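Local coordinates for putative exported protein (Bordetella pertussis Tohama I, PDB 2PFZ) that binds pyroglutamic acid as a periplasmic solute receptor, probably handing it to a TRAP transporter for uptake, at residues Q122-N127 and L139-Y144; S178-G183 and T201-P206. All coordinates share one frame; numbering follows the deposited sequence.

Contact 1: Q122-N127 and L139-Y144. With PCA (pyroglutamic acid), chain B.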
# COMPACT_ATOMS: atom_id res chain seq x y z
N GLN A 122 -3.49 -8.54 -3.42
CA GLN A 122 -4.83 -7.98 -3.30
C GLN A 122 -5.89 -8.85 -3.89
O GLN A 122 -5.80 -9.23 -5.07
CB GLN A 122 -4.89 -6.62 -3.96
CG GLN A 122 -3.80 -5.67 -3.42
CD GLN A 122 -4.12 -5.03 -2.08
OE1 GLN A 122 -3.47 -5.31 -1.06
NE2 GLN A 122 -5.06 -4.13 -2.08
N GLY A 123 -6.94 -9.11 -3.10
CA GLY A 123 -8.06 -9.93 -3.56
C GLY A 123 -9.34 -9.14 -3.47
O GLY A 123 -9.33 -7.98 -3.08
N ILE A 124 -10.44 -9.77 -3.85
CA ILE A 124 -11.74 -9.11 -3.90
C ILE A 124 -12.59 -9.65 -2.81
O ILE A 124 -12.87 -10.86 -2.78
CB ILE A 124 -12.51 -9.39 -5.22
CG1 ILE A 124 -11.59 -9.22 -6.44
CG2 ILE A 124 -13.73 -8.44 -5.32
CD1 ILE A 124 -12.15 -9.89 -7.73
N PHE A 125 -13.00 -8.76 -1.91
CA PHE A 125 -13.99 -9.06 -0.87
C PHE A 125 -15.38 -8.82 -1.46
O PHE A 125 -15.67 -7.71 -1.88
CB PHE A 125 -13.82 -8.14 0.35
CG PHE A 125 -12.57 -8.41 1.15
CD1 PHE A 125 -12.56 -9.41 2.15
CD2 PHE A 125 -11.40 -7.68 0.91
CE1 PHE A 125 -11.39 -9.66 2.91
CE2 PHE A 125 -10.22 -7.92 1.67
CZ PHE A 125 -10.21 -8.92 2.66
N ALA A 126 -16.21 -9.87 -1.52
CA ALA A 126 -17.57 -9.71 -2.02
C ALA A 126 -18.56 -10.71 -1.41
O ALA A 126 -18.18 -11.70 -0.77
CB ALA A 126 -17.60 -9.80 -3.56
N ASN A 127 -19.84 -10.44 -1.60
CA ASN A 127 -20.87 -11.39 -1.23
C ASN A 127 -21.36 -12.17 -2.43
O ASN A 127 -22.02 -13.20 -2.27
CB ASN A 127 -22.01 -10.67 -0.50
CG ASN A 127 -21.65 -10.33 0.92
OD1 ASN A 127 -21.11 -11.17 1.64
ND2 ASN A 127 -21.92 -9.10 1.32
N LEU A 139 -21.31 -3.59 -8.52
CA LEU A 139 -20.86 -3.75 -7.13
C LEU A 139 -20.79 -2.37 -6.46
O LEU A 139 -20.43 -1.40 -7.12
CB LEU A 139 -19.49 -4.47 -7.09
CG LEU A 139 -19.49 -6.02 -7.08
CD1 LEU A 139 -18.08 -6.58 -7.15
CD2 LEU A 139 -20.22 -6.52 -5.81
N LYS A 140 -21.18 -2.30 -5.18
CA LYS A 140 -21.04 -1.09 -4.35
C LYS A 140 -19.64 -1.13 -3.75
O LYS A 140 -19.43 -1.64 -2.66
CB LYS A 140 -22.08 -1.05 -3.21
CG LYS A 140 -23.54 -0.93 -3.64
CD LYS A 140 -24.44 -0.59 -2.44
CE LYS A 140 -24.80 -1.83 -1.62
NZ LYS A 140 -25.56 -1.49 -0.38
N TRP A 141 -18.68 -0.58 -4.48
CA TRP A 141 -17.26 -0.86 -4.26
C TRP A 141 -16.61 0.21 -3.38
O TRP A 141 -16.86 1.39 -3.57
CB TRP A 141 -16.61 -0.86 -5.63
CG TRP A 141 -15.17 -1.25 -5.75
CD1 TRP A 141 -14.08 -0.48 -5.43
CD2 TRP A 141 -14.66 -2.44 -6.37
NE1 TRP A 141 -12.92 -1.14 -5.78
CE2 TRP A 141 -13.24 -2.33 -6.37
CE3 TRP A 141 -15.26 -3.59 -6.93
CZ2 TRP A 141 -12.41 -3.35 -6.89
CZ3 TRP A 141 -14.42 -4.61 -7.46
CH2 TRP A 141 -13.01 -4.47 -7.43
N ARG A 142 -15.81 -0.22 -2.42
CA ARG A 142 -14.98 0.68 -1.63
C ARG A 142 -13.59 0.78 -2.25
O ARG A 142 -12.84 -0.21 -2.34
CB ARG A 142 -14.91 0.19 -0.18
CG ARG A 142 -13.92 0.98 0.73
CD ARG A 142 -12.56 0.25 0.84
NE ARG A 142 -11.58 0.98 1.66
CZ ARG A 142 -10.40 0.48 2.03
NH1 ARG A 142 -10.07 -0.78 1.69
NH2 ARG A 142 -9.57 1.22 2.75
N ALA A 143 -13.24 1.99 -2.69
CA ALA A 143 -11.90 2.25 -3.18
C ALA A 143 -11.07 2.73 -2.01
O ALA A 143 -11.61 3.27 -1.04
CB ALA A 143 -11.92 3.31 -4.28
N TYR A 144 -9.76 2.51 -2.09
CA TYR A 144 -8.83 3.09 -1.13
C TYR A 144 -7.80 3.97 -1.84
O TYR A 144 -6.89 4.52 -1.21
CB TYR A 144 -8.16 1.96 -0.30
CG TYR A 144 -7.27 0.99 -1.06
CD1 TYR A 144 -7.63 -0.36 -1.21
CD2 TYR A 144 -6.06 1.41 -1.64
CE1 TYR A 144 -6.81 -1.25 -1.90
CE2 TYR A 144 -5.22 0.52 -2.33
CZ TYR A 144 -5.61 -0.82 -2.45
OH TYR A 144 -4.81 -1.73 -3.11
N PCA B . -5.03 -2.42 2.76
CA PCA B . -5.04 -0.95 2.61
CB PCA B . -4.32 -0.53 1.33
CG PCA B . -3.88 -1.81 0.65
CD PCA B . -4.30 -2.89 1.61
OE PCA B . -4.01 -4.08 1.45
C PCA B . -6.49 -0.54 2.48
O PCA B . -6.85 0.63 2.66
OXT PCA B . -7.33 -1.41 2.18
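Tyr144 sets its CG between its backbone N and carbonyl carbon, chi1 65°, which turns the ring toward Gln122. The Gln122 side chain starts beside its own backbone N, bends at the second torsion and comes from the opposite direction. Its amide stands at the edge of the tyrosine ring, with the two planes 89° apart. The contact lies in the mixed sheet of one lobe of the two-lobed periplasmic binding-protein fold of the DctP family. Strand 178-181 runs between strands 123-126 and 140-143, so the two segments meet each other through side chains alone. The Gln122 amide lies close to the phenol oxygen, with NE2 modelled 2.6 Å from Tyr144 OH. The amide is probably turned over in the model, so the pairing of its two ends is doubtful. The phenol has a clear partner in Trp204 NE1, which helps to fix the ring from outside the two segments. Pyroglutamic acid lies over one face of this ring, and its CB sits 3.8 Å above the Tyr144 plane near the centre. Arg142 grips the carboxylate with two hydrogen bonds. Arg142 NH1 reaches OXT of pyroglutamic acid at 2.9 Å in a fairly straight bond, 162° at the hydrogen. Arg142 NH2 reaches O of the same carboxylate at 2.8 Å. OXT lies in the guanidinium plane, at its edge. Arg142 NE is bonded to Val162 O, which helps hold the group's rotation. Tyr144 CB covers part of one face of the Arg142 guanidinium from 3.4 Å above. An arginine paired with the substrate carboxylate is a familiar feature of TRAP receptors. Further from the ligand the touch is apolar and slight. Both Ile124 and Trp141 rest on Met180 of the middle strand, and Ile124 CG2 approaches Trp141 CZ3 obliquely at 4.4 Å.

Contact 2: S178-G183 and T201-P206. With PCA (pyroglutamic acid), chain B.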
# COMPACT_ATOMS: atom_id res chain seq x y z
N SER A 178 -18.46 -4.50 -1.10
CA SER A 178 -17.35 -5.16 -1.78
C SER A 178 -16.17 -4.20 -1.84
O SER A 178 -16.35 -2.98 -1.76
CB SER A 178 -17.75 -5.55 -3.21
OG SER A 178 -18.01 -4.39 -4.00
N TYR A 179 -14.97 -4.77 -1.99
CA TYR A 179 -13.75 -4.03 -2.25
C TYR A 179 -12.54 -4.94 -2.56
O TYR A 179 -12.56 -6.12 -2.27
CB TYR A 179 -13.41 -3.07 -1.11
CG TYR A 179 -13.01 -3.66 0.21
CD1 TYR A 179 -13.97 -4.12 1.11
CD2 TYR A 179 -11.66 -3.69 0.61
CE1 TYR A 179 -13.60 -4.65 2.35
CE2 TYR A 179 -11.29 -4.23 1.84
CZ TYR A 179 -12.27 -4.70 2.71
OH TYR A 179 -11.92 -5.21 3.96
N MET A 180 -11.50 -4.36 -3.13
CA MET A 180 -10.21 -5.05 -3.20
C MET A 180 -9.23 -4.52 -2.16
O MET A 180 -9.18 -3.32 -1.92
CB MET A 180 -9.61 -5.03 -4.59
CG MET A 180 -10.42 -5.88 -5.59
SD MET A 180 -9.72 -5.94 -7.23
CE MET A 180 -8.36 -7.08 -6.98
N SER A 181 -8.57 -5.46 -1.48
CA SER A 181 -7.57 -5.19 -0.43
C SER A 181 -6.92 -6.52 -0.05
O SER A 181 -7.08 -7.54 -0.73
CB SER A 181 -8.21 -4.58 0.81
OG SER A 181 -7.22 -4.08 1.70
N SER A 182 -6.18 -6.51 1.07
CA SER A 182 -5.42 -7.64 1.55
C SER A 182 -6.24 -8.40 2.60
O SER A 182 -7.22 -7.88 3.12
CB SER A 182 -4.12 -7.16 2.18
OG SER A 182 -4.38 -6.18 3.17
N GLY A 183 -5.85 -9.64 2.89
CA GLY A 183 -6.39 -10.38 4.03
C GLY A 183 -6.16 -9.61 5.32
O GLY A 183 -7.00 -9.66 6.23
N THR A 201 -7.21 -13.12 -5.71
CA THR A 201 -6.72 -12.79 -7.05
C THR A 201 -5.23 -12.43 -7.10
O THR A 201 -4.63 -12.46 -8.19
CB THR A 201 -7.54 -11.67 -7.71
OG1 THR A 201 -7.58 -10.51 -6.86
CG2 THR A 201 -8.97 -12.17 -7.96
N GLU A 202 -4.66 -12.05 -5.95
CA GLU A 202 -3.26 -11.63 -5.89
C GLU A 202 -2.96 -10.69 -7.06
O GLU A 202 -1.91 -10.77 -7.72
CB GLU A 202 -2.29 -12.85 -5.91
CG GLU A 202 -2.63 -13.93 -4.87
CD GLU A 202 -1.54 -14.98 -4.72
OE1 GLU A 202 -1.12 -15.56 -5.75
OE2 GLU A 202 -1.10 -15.21 -3.57
N ALA A 203 -3.87 -9.73 -7.26
CA ALA A 203 -3.86 -8.89 -8.46
C ALA A 203 -2.73 -7.88 -8.50
O ALA A 203 -2.22 -7.55 -9.58
CB ALA A 203 -5.25 -8.19 -8.67
N TRP A 204 -2.34 -7.40 -7.32
CA TRP A 204 -1.19 -6.50 -7.21
C TRP A 204 -0.76 -6.50 -5.76
O TRP A 204 -1.45 -7.07 -4.92
CB TRP A 204 -1.51 -5.07 -7.72
CG TRP A 204 -2.47 -4.27 -6.91
CD1 TRP A 204 -2.16 -3.36 -5.91
CD2 TRP A 204 -3.89 -4.25 -7.04
NE1 TRP A 204 -3.33 -2.82 -5.38
CE2 TRP A 204 -4.40 -3.35 -6.06
CE3 TRP A 204 -4.80 -4.94 -7.87
CZ2 TRP A 204 -5.77 -3.10 -5.91
CZ3 TRP A 204 -6.18 -4.69 -7.72
CH2 TRP A 204 -6.65 -3.78 -6.73
N LEU A 205 0.38 -5.87 -5.47
CA LEU A 205 0.86 -5.72 -4.11
C LEU A 205 1.24 -4.25 -3.92
O LEU A 205 2.36 -3.85 -4.24
CB LEU A 205 2.04 -6.66 -3.78
CG LEU A 205 1.84 -8.18 -3.60
CD1 LEU A 205 1.68 -8.84 -4.97
CD2 LEU A 205 3.00 -8.84 -2.85
N PRO A 206 0.33 -3.46 -3.36
CA PRO A 206 0.62 -2.04 -3.29
C PRO A 206 1.57 -1.80 -2.12
O PRO A 206 1.48 -2.48 -1.10
CB PRO A 206 -0.75 -1.43 -3.00
CG PRO A 206 -1.49 -2.47 -2.21
CD PRO A 206 -0.90 -3.82 -2.63
N PCA B . -5.03 -2.42 2.76
CA PCA B . -5.04 -0.95 2.61
CB PCA B . -4.32 -0.53 1.33
CG PCA B . -3.88 -1.81 0.65
CD PCA B . -4.30 -2.89 1.61
OE PCA B . -4.01 -4.08 1.45
C PCA B . -6.49 -0.54 2.48
O PCA B . -6.85 0.63 2.66
OXT PCA B . -7.33 -1.41 2.18
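A Met-aromatic contact joins strand 178-181 to the loop that leads into strand 207-213. Met180 points toward the loop, and its chain stays extended until the last torsion, chi3 76°, which swings the methyl onto the loop. Met180 CE lies 3.3 Å from Trp204 CZ3. The same Met180 CE is 3.7 Å from Ala203 CB. Thr201 OG1 is 3.5 Å from Met180 CE. The sulfur approaches the indole obliquely, with Met180 SD 4.8 Å from the centroid of the Trp204 six-membered ring and 73° off its normal. Thr201 OG1 and Trp204 NE1, both on buried residues, have partners in the 122-127 and 139-144 segments. The strand belongs to the mixed sheet of a binding-protein lobe, and its C-terminal end opens into the ligand pocket. Ser181 points away from the loop and gives a hydrogen bond from Ser181 OG to OXT of pyroglutamic acid at 2.7 Å. Ser182 is the N-cap of helix 183-188, its OG accepting from Thr185 N. Ser182 OG also donates to the ring carbonyl OE of pyroglutamic acid at 2.7 Å. From the loop, Pro206 CG packs against CG of the ligand at 3.8 Å.

In the fold
Contacts 1 and 2 have centres 8 Å apart and share one sheet. Phe125 N probably bonds to Tyr179 O at 2.7 Å, and Gln122 O probably bonds to Thr201 OG1 at 2.8 Å. Tyr144 CE1 also packs at 3.1 Å from Met180 O. The two contacts supply different groups to the same pyroglutamic acid. Contact 1 gives the aromatic face and the arginine for the carboxylate. Contact 2 gives hydroxyls for the carboxylate and the ring carbonyl. The two sets meet at OXT, where Arg142 and Ser181 share one oxygen. Thr185, outside both contacts, adds a further hydrogen bond to the ligand.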